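Local coordinates for protein paenibacillus xanthan lyase (Paenibacillus, PDB 6F2P) that catalyses the eliminative cleavage of xanthan, as a polysaccharide lyase of family 8 whose chain also binds several calcium ions, at residues 515-521 / 597-601; 175-179 / 190-194. One frame throughout, in Å; residues are numbered along the deposited sequence.

Interaction 1 (515-521 / 597-601); sequences RKLNSSG and RNFMT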
ATOM      1  N   ARG A 515     -20.300  -8.800 -17.109  1.00 16.54           N
ATOM      2  CA  ARG A 515     -21.393  -8.556 -16.177  1.00 15.05           C
ATOM      3  C   ARG A 515     -22.438  -9.645 -16.235  1.00 21.20           C
ATOM      4  O   ARG A 515     -22.821 -10.076 -17.318  1.00 22.04           O
ATOM      5  CB  ARG A 515     -22.072  -7.227 -16.514  1.00 20.60           C
ATOM      6  CG  ARG A 515     -22.978  -6.681 -15.419  1.00 15.92           C
ATOM      7  CD  ARG A 515     -22.146  -6.015 -14.335  1.00 19.94           C
ATOM      8  NE  ARG A 515     -22.966  -5.445 -13.271  1.00 20.80           N
ATOM      9  CZ  ARG A 515     -22.468  -4.984 -12.128  1.00 16.71           C
ATOM     10  NH1 ARG A 515     -21.162  -5.037 -11.919  1.00 13.67           N
ATOM     11  NH2 ARG A 515     -23.269  -4.484 -11.195  1.00 15.17           N
ATOM     12  N   LYS A 516     -22.921 -10.073 -15.072  1.00 24.08           N
ATOM     13  CA  LYS A 516     -24.028 -11.019 -15.035  1.00 20.36           C
ATOM     14  C   LYS A 516     -25.333 -10.292 -15.316  1.00 20.84           C
ATOM     15  O   LYS A 516     -25.571  -9.210 -14.783  1.00 24.50           O
ATOM     16  CB  LYS A 516     -24.109 -11.734 -13.690  1.00 21.58           C
ATOM     17  CG  LYS A 516     -24.895 -13.026 -13.760  1.00 20.56           C
ATOM     18  CD  LYS A 516     -25.614 -13.303 -12.473  1.00 25.18           C
ATOM     19  CE  LYS A 516     -24.652 -13.391 -11.326  1.00 19.72           C
ATOM     20  NZ  LYS A 516     -25.394 -13.309 -10.048  1.00 23.17           N
ATOM     21  N   LEU A 517     -26.177 -10.898 -16.143  1.00 21.36           N
ATOM     22  CA  LEU A 517     -27.394 -10.247 -16.615  1.00 20.62           C
ATOM     23  C   LEU A 517     -28.637 -10.782 -15.911  1.00 20.55           C
ATOM     24  O   LEU A 517     -28.537 -11.635 -15.027  1.00 24.72           O
ATOM     25  CB  LEU A 517     -27.517 -10.416 -18.131  1.00 18.91           C
ATOM     26  CG  LEU A 517     -26.248  -9.985 -18.873  1.00 21.92           C
ATOM     27  CD1 LEU A 517     -26.399 -10.119 -20.380  1.00 19.23           C
ATOM     28  CD2 LEU A 517     -25.892  -8.552 -18.496  1.00 21.83           C
ATOM     29  N   ASN A 518     -29.807 -10.275 -16.295  1.00 16.24           N
ATOM     30  CA  ASN A 518     -31.055 -10.807 -15.772  1.00 17.52           C
ATOM     31  C   ASN A 518     -31.284 -12.229 -16.283  1.00 21.65           C
ATOM     32  O   ASN A 518     -30.474 -12.753 -17.055  1.00 20.92           O
ATOM     33  CB  ASN A 518     -32.238  -9.886 -16.087  1.00 13.48           C
ATOM     34  CG  ASN A 518     -32.447  -9.671 -17.575  1.00 22.42           C
ATOM     35  OD1 ASN A 518     -32.159 -10.541 -18.405  1.00 22.49           O
ATOM     36  ND2 ASN A 518     -32.968  -8.503 -17.921  1.00 22.31           N
ATOM     37  N   SER A 519     -32.381 -12.853 -15.864  1.00 23.03           N
ATOM     38  CA  SER A 519     -32.585 -14.278 -16.143  1.00 28.95           C
ATOM     39  C   SER A 519     -32.790 -14.550 -17.631  1.00 22.99           C
ATOM     40  O   SER A 519     -32.520 -15.650 -18.102  1.00 28.98           O
ATOM     41  CB  SER A 519     -33.736 -14.852 -15.317  1.00 21.19           C
ATOM     42  OG  SER A 519     -34.956 -14.228 -15.662  1.00 37.63           O
ATOM     43  N   SER A 520     -33.251 -13.542 -18.368  1.00 22.02           N
ATOM     44  CA  SER A 520     -33.355 -13.642 -19.823  1.00 17.80           C
ATOM     45  C   SER A 520     -31.992 -13.453 -20.481  1.00 23.87           C
ATOM     46  O   SER A 520     -31.711 -14.035 -21.533  1.00 27.73           O
ATOM     47  CB  SER A 520     -34.301 -12.575 -20.360  1.00 17.41           C
ATOM     48  OG  SER A 520     -35.461 -12.488 -19.557  1.00 31.21           O
ATOM     49  N   GLY A 521     -31.152 -12.630 -19.858  1.00 17.25           N
ATOM     50  CA  GLY A 521     -29.910 -12.210 -20.472  1.00 16.08           C
ATOM     51  C   GLY A 521     -30.178 -11.226 -21.600  1.00 24.06           C
ATOM     52  O   GLY A 521     -29.476 -11.227 -22.616  1.00 23.09           O
ATOM     53  N   ARG A 597     -26.081 -19.124 -15.884  1.00 18.33           N
ATOM     54  CA  ARG A 597     -26.239 -17.680 -15.756  1.00 19.45           C
ATOM     55  C   ARG A 597     -25.824 -16.957 -17.035  1.00 18.94           C
ATOM     56  O   ARG A 597     -25.020 -17.475 -17.820  1.00 18.80           O
ATOM     57  CB  ARG A 597     -25.431 -17.177 -14.564  1.00 20.47           C
ATOM     58  CG  ARG A 597     -25.958 -17.671 -13.240  1.00 17.53           C
ATOM     59  CD  ARG A 597     -27.379 -17.186 -13.065  1.00 18.17           C
ATOM     60  NE  ARG A 597     -27.907 -17.482 -11.741  1.00 21.06           N
ATOM     61  CZ  ARG A 597     -28.706 -18.506 -11.465  1.00 23.53           C
ATOM     62  NH1 ARG A 597     -29.077 -19.343 -12.432  1.00 19.53           N
ATOM     63  NH2 ARG A 597     -29.139 -18.689 -10.220  1.00 16.60           N
ATOM     64  N   ASN A 598     -26.376 -15.763 -17.240  1.00 17.24           N
ATOM     65  CA  ASN A 598     -26.117 -14.980 -18.454  1.00 20.41           C
ATOM     66  C   ASN A 598     -25.127 -13.848 -18.237  1.00 22.01           C
ATOM     67  O   ASN A 598     -25.161 -13.175 -17.208  1.00 22.32           O
ATOM     68  CB  ASN A 598     -27.423 -14.419 -19.008  1.00 18.85           C
ATOM     69  CG  ASN A 598     -28.462 -15.496 -19.241  1.00 22.90           C
ATOM     70  OD1 ASN A 598     -28.170 -16.539 -19.839  1.00 24.17           O
ATOM     71  ND2 ASN A 598     -29.683 -15.263 -18.746  1.00 15.75           N
ATOM     72  N   PHE A 599     -24.250 -13.636 -19.214  1.00 24.64           N
ATOM     73  CA  PHE A 599     -23.182 -12.648 -19.074  1.00 20.19           C
ATOM     74  C   PHE A 599     -22.993 -11.768 -20.308  1.00 21.66           C
ATOM     75  O   PHE A 599     -23.129 -12.226 -21.445  1.00 19.41           O
ATOM     76  CB  PHE A 599     -21.850 -13.336 -18.757  1.00 20.67           C
ATOM     77  CG  PHE A 599     -21.780 -13.938 -17.385  1.00 22.09           C
ATOM     78  CD1 PHE A 599     -22.265 -15.218 -17.144  1.00 22.04           C
ATOM     79  CD2 PHE A 599     -21.207 -13.234 -16.335  1.00 22.16           C
ATOM     80  CE1 PHE A 599     -22.192 -15.781 -15.870  1.00 18.67           C
ATOM     81  CE2 PHE A 599     -21.127 -13.789 -15.059  1.00 24.69           C
ATOM     82  CZ  PHE A 599     -21.623 -15.064 -14.828  1.00 20.91           C
ATOM     83  N   MET A 600     -22.667 -10.501 -20.064  1.00 24.13           N
ATOM     84  CA  MET A 600     -22.217  -9.586 -21.105  1.00 17.85           C
ATOM     85  C   MET A 600     -20.736  -9.313 -20.913  1.00 15.83           C
ATOM     86  O   MET A 600     -20.332  -8.715 -19.919  1.00 16.19           O
ATOM     87  CB  MET A 600     -22.977  -8.262 -21.040  1.00 17.79           C
ATOM     88  CG  MET A 600     -22.394  -7.193 -21.959  1.00 19.46           C
ATOM     89  SD  MET A 600     -22.415  -7.704 -23.699  1.00 23.06           S
ATOM     90  CE  MET A 600     -24.185  -7.751 -23.980  1.00 14.62           C
ATOM     91  N   THR A 601     -19.929  -9.749 -21.868  1.00 18.90           N
ATOM     92  CA  THR A 601     -18.484  -9.614 -21.769  1.00 19.02           C
ATOM     93  C   THR A 601     -17.945  -8.641 -22.817  1.00 19.82           C
ATOM     94  O   THR A 601     -18.188  -8.814 -24.015  1.00 21.67           O
ATOM     95  CB  THR A 601     -17.822 -10.979 -21.966  1.00 17.29           C
ATOM     96  OG1 THR A 601     -18.513 -11.948 -21.178  1.00 16.50           O
ATOM     97  CG2 THR A 601     -16.369 -10.943 -21.540  1.00 16.88           C
TER
HETATM   98  O   HOH W   1     -28.043 -14.896 -15.423  1.00 25.65           O
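Arg515 and Met600 form a hydrogen-bonded antiparallel pair where strand 508-516 runs beside strand 595-607 in the super-sandwich domain of this family 8 lyase. Backbone bonds come first. Arg515 N gives its hydrogen to Met600 O (2.8 Å), and Met600 N returns one to Arg515 O. Lys516 and Phe599 form the non-hydrogen-bonded pair that follows, and beyond it Leu517 N reaches Asn598 O from above the carbonyl plane, at 2.7 Å.

Apolar contacts occupy both faces. On one, Lys516 CG lies over the Phe599 ring in a CH-pi contact, 4.2 Å from its centroid, and Phe426 of helix 426-429 adds to this face; the ammonium end leaves to bond Asn423 O and Ser420 O. On the other face Met600 CB rests 3.9 Å from Leu517 CD2.

Where the chain leaves the strand, side-chain bonding takes over from the ladder. Asn598 turns CG anti to its carbonyl carbon (chi1 -54°), which carries the amide into the turn 518-521. Around that turn, Asn518 ND2 is held by Asn522 OD1. A water accepts from Asn598 N and gives a weak bond to Leu517 O. The amide of Asn598 then serves two carbonyls: ND2 bonds weakly to Ser519 O (2.9 Å), and donates almost straight to Asn518 O (3.1 Å, 171° at the hydrogen), with that oxygen only 3° out of the amide plane.

Interaction 2 (175-179 / 190-194); sequences SQVIA and RVAAG
The guanidinium of Arg190 has Ile178 CG1 over one face, 3.7 Å above the plane and displaced toward its rim. Outside the two segments, Tyr158 makes a cation-pi contact with the same group. Its nitrogens are used as well: NH2 bonds Ser181 OG and NH1 bonds Gln161 O, so the plate is fixed in its rotation as well as packed. Val177 O approaches NH2 obliquely at 4.4 Å.

The chain reaches this place because CG stands anti to the backbone N (chi1 173°) and chi2 then bends the arm across Ile178, the two side chains meeting at about a right angle. On the way Arg190 CG passes 3.3 Å from Ile178 O. The other branch of the isoleucine, CG2, presses on the backbone of helix 188-197, 3.2 Å from Arg190 O and close to Gly194 N, and touches Ala193 CB at 4.3 Å.

These contacts join helices 168-184 and 188-197 as an antiparallel helical hairpin, the short segments 7.6 Å apart at their axes and 161° between directions. Gly194, lacking a side chain, lets the backbones come close: its CA is 4.1 Å from Ala179 CA, while Ser175 CB lies against Gly194 O.

Replacing Arg190 with a leucine would probably leave Gln161 O and Ser181 OG without their guanidinium partner and Tyr158 without its cation.

Since Gln161 is also one of the residues of a calcium site with Ser163 and Glu174, the arginine probably acts as a second-shell residue there. No hydrogen bond crosses between the two segments; van der Waals contact, some of it against backbone carbonyls, joins them, and the buried charge instead finds its polar partners in the surrounding chain.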
ATOM      1  N   SER A 175      -8.679 -19.801  22.937  1.00 14.51           N
ATOM      2  CA  SER A 175      -9.110 -18.868  23.966  1.00 13.42           C
ATOM      3  C   SER A 175     -10.586 -19.010  24.257  1.00 12.15           C
ATOM      4  O   SER A 175     -10.964 -19.050  25.419  1.00 17.36           O
ATOM      5  CB  SER A 175      -8.777 -17.418  23.582  1.00 18.42           C
ATOM      6  OG  SER A 175      -7.403 -17.282  23.269  1.00 12.84           O
ATOM      7  N   GLN A 176     -11.419 -19.074  23.217  1.00 12.64           N
ATOM      8  CA  GLN A 176     -12.854 -19.319  23.412  1.00 17.54           C
ATOM      9  C   GLN A 176     -13.117 -20.622  24.169  1.00 16.13           C
ATOM     10  O   GLN A 176     -13.885 -20.644  25.120  1.00 17.28           O
ATOM     11  CB  GLN A 176     -13.611 -19.347  22.078  1.00 18.04           C
ATOM     12  CG  GLN A 176     -13.748 -17.991  21.400  1.00 27.65           C
ATOM     13  CD  GLN A 176     -14.373 -18.077  20.013  1.00 39.31           C
ATOM     14  OE1 GLN A 176     -15.364 -17.403  19.724  1.00 40.21           O
ATOM     15  NE2 GLN A 176     -13.788 -18.903  19.145  1.00 32.85           N
ATOM     16  N   VAL A 177     -12.469 -21.700  23.736  1.00 14.63           N
ATOM     17  CA  VAL A 177     -12.676 -23.010  24.312  1.00 13.41           C
ATOM     18  C   VAL A 177     -12.285 -22.988  25.771  1.00 16.54           C
ATOM     19  O   VAL A 177     -13.015 -23.477  26.644  1.00 15.65           O
ATOM     20  CB  VAL A 177     -11.849 -24.078  23.576  1.00 13.25           C
ATOM     21  CG1 VAL A 177     -11.688 -25.299  24.435  1.00 11.47           C
ATOM     22  CG2 VAL A 177     -12.533 -24.451  22.263  1.00 16.66           C
ATOM     23  N   ILE A 178     -11.134 -22.389  26.032  1.00 17.03           N
ATOM     24  CA  ILE A 178     -10.621 -22.303  27.390  1.00 17.23           C
ATOM     25  C   ILE A 178     -11.505 -21.426  28.273  1.00 15.79           C
ATOM     26  O   ILE A 178     -11.828 -21.793  29.399  1.00 18.43           O
ATOM     27  CB  ILE A 178      -9.164 -21.834  27.391  1.00 14.74           C
ATOM     28  CG1 ILE A 178      -8.275 -23.004  26.984  1.00 15.61           C
ATOM     29  CG2 ILE A 178      -8.767 -21.307  28.747  1.00 15.19           C
ATOM     30  CD1 ILE A 178      -6.853 -22.633  26.733  1.00 22.52           C
ATOM     31  N   ALA A 179     -11.929 -20.287  27.746  1.00 16.31           N
ATOM     32  CA  ALA A 179     -12.798 -19.391  28.488  1.00 13.04           C
ATOM     33  C   ALA A 179     -14.138 -20.038  28.803  1.00 15.64           C
ATOM     34  O   ALA A 179     -14.632 -19.940  29.922  1.00 19.21           O
ATOM     35  CB  ALA A 179     -13.009 -18.113  27.709  1.00 18.00           C
ATOM     36  N   ARG A 190      -8.934 -20.533  34.866  1.00 20.24           N
ATOM     37  CA  ARG A 190      -9.115 -21.022  33.508  1.00 19.76           C
ATOM     38  C   ARG A 190      -9.780 -19.953  32.641  1.00 16.01           C
ATOM     39  O   ARG A 190      -9.377 -19.746  31.493  1.00 17.32           O
ATOM     40  CB  ARG A 190      -9.915 -22.335  33.522  1.00 18.88           C
ATOM     41  CG  ARG A 190     -10.315 -22.879  32.169  1.00 15.97           C
ATOM     42  CD  ARG A 190      -9.400 -23.977  31.675  1.00 19.43           C
ATOM     43  NE  ARG A 190     -10.013 -24.681  30.549  1.00 20.29           N
ATOM     44  CZ  ARG A 190      -9.352 -25.436  29.676  1.00 19.88           C
ATOM     45  NH1 ARG A 190      -8.036 -25.594  29.783  1.00 16.94           N
ATOM     46  NH2 ARG A 190     -10.012 -26.032  28.689  1.00 17.00           N
ATOM     47  N   VAL A 191     -10.775 -19.254  33.189  1.00 13.28           N
ATOM     48  CA  VAL A 191     -11.409 -18.160  32.454  1.00 17.05           C
ATOM     49  C   VAL A 191     -10.414 -17.030  32.180  1.00 21.12           C
ATOM     50  O   VAL A 191     -10.399 -16.430  31.098  1.00 15.49           O
ATOM     51  CB  VAL A 191     -12.601 -17.564  33.212  1.00 15.12           C
ATOM     52  CG1 VAL A 191     -13.306 -16.528  32.354  1.00 11.41           C
ATOM     53  CG2 VAL A 191     -13.572 -18.656  33.622  1.00 15.31           C
ATOM     54  N   ALA A 192      -9.576 -16.739  33.165  1.00 18.46           N
ATOM     55  CA  ALA A 192      -8.622 -15.656  33.013  1.00 18.47           C
ATOM     56  C   ALA A 192      -7.625 -16.008  31.916  1.00 21.25           C
ATOM     57  O   ALA A 192      -7.217 -15.141  31.131  1.00 18.25           O
ATOM     58  CB  ALA A 192      -7.917 -15.369  34.328  1.00 16.78           C
ATOM     59  N   ALA A 193      -7.251 -17.285  31.848  1.00 20.54           N
ATOM     60  CA  ALA A 193      -6.324 -17.734  30.815  1.00 19.23           C
ATOM     61  C   ALA A 193      -7.001 -17.576  29.466  1.00 16.98           C
ATOM     62  O   ALA A 193      -6.358 -17.238  28.471  1.00 14.11           O
ATOM     63  CB  ALA A 193      -5.887 -19.178  31.045  1.00  9.10           C
ATOM     64  N   GLY A 194      -8.310 -17.801  29.441  1.00 15.26           N
ATOM     65  CA  GLY A 194      -9.073 -17.621  28.221  1.00 14.47           C
ATOM     66  C   GLY A 194      -9.045 -16.173  27.782  1.00 16.68           C
ATOM     67  O   GLY A 194      -8.724 -15.871  26.634  1.00 18.93           O
TER

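In the fold
Interaction 2 comes first along the chain, in the N-terminal alpha-helical domain, and closes before interaction 1 opens in the super-sandwich domain. Their centres lie 50 Å apart and their nearest atoms about 32 Å apart, and the two share no helix, strand or sheet. Interaction 2 joins sequence neighbours, helices 168-184 and 188-197, with ten residues between its segments. Interaction 1 brings together segments whose nearest ends are 76 residues apart, on adjacent strands of a five-stranded antiparallel sheet in which 595-607 lies between 508-516 and 566-578. Together they illustrate the modular build of a family 8 lyase: the two contacts lie each within one domain, a helical hairpin in the first and neighbouring sheet strands in the second, and neither bridges the two domains.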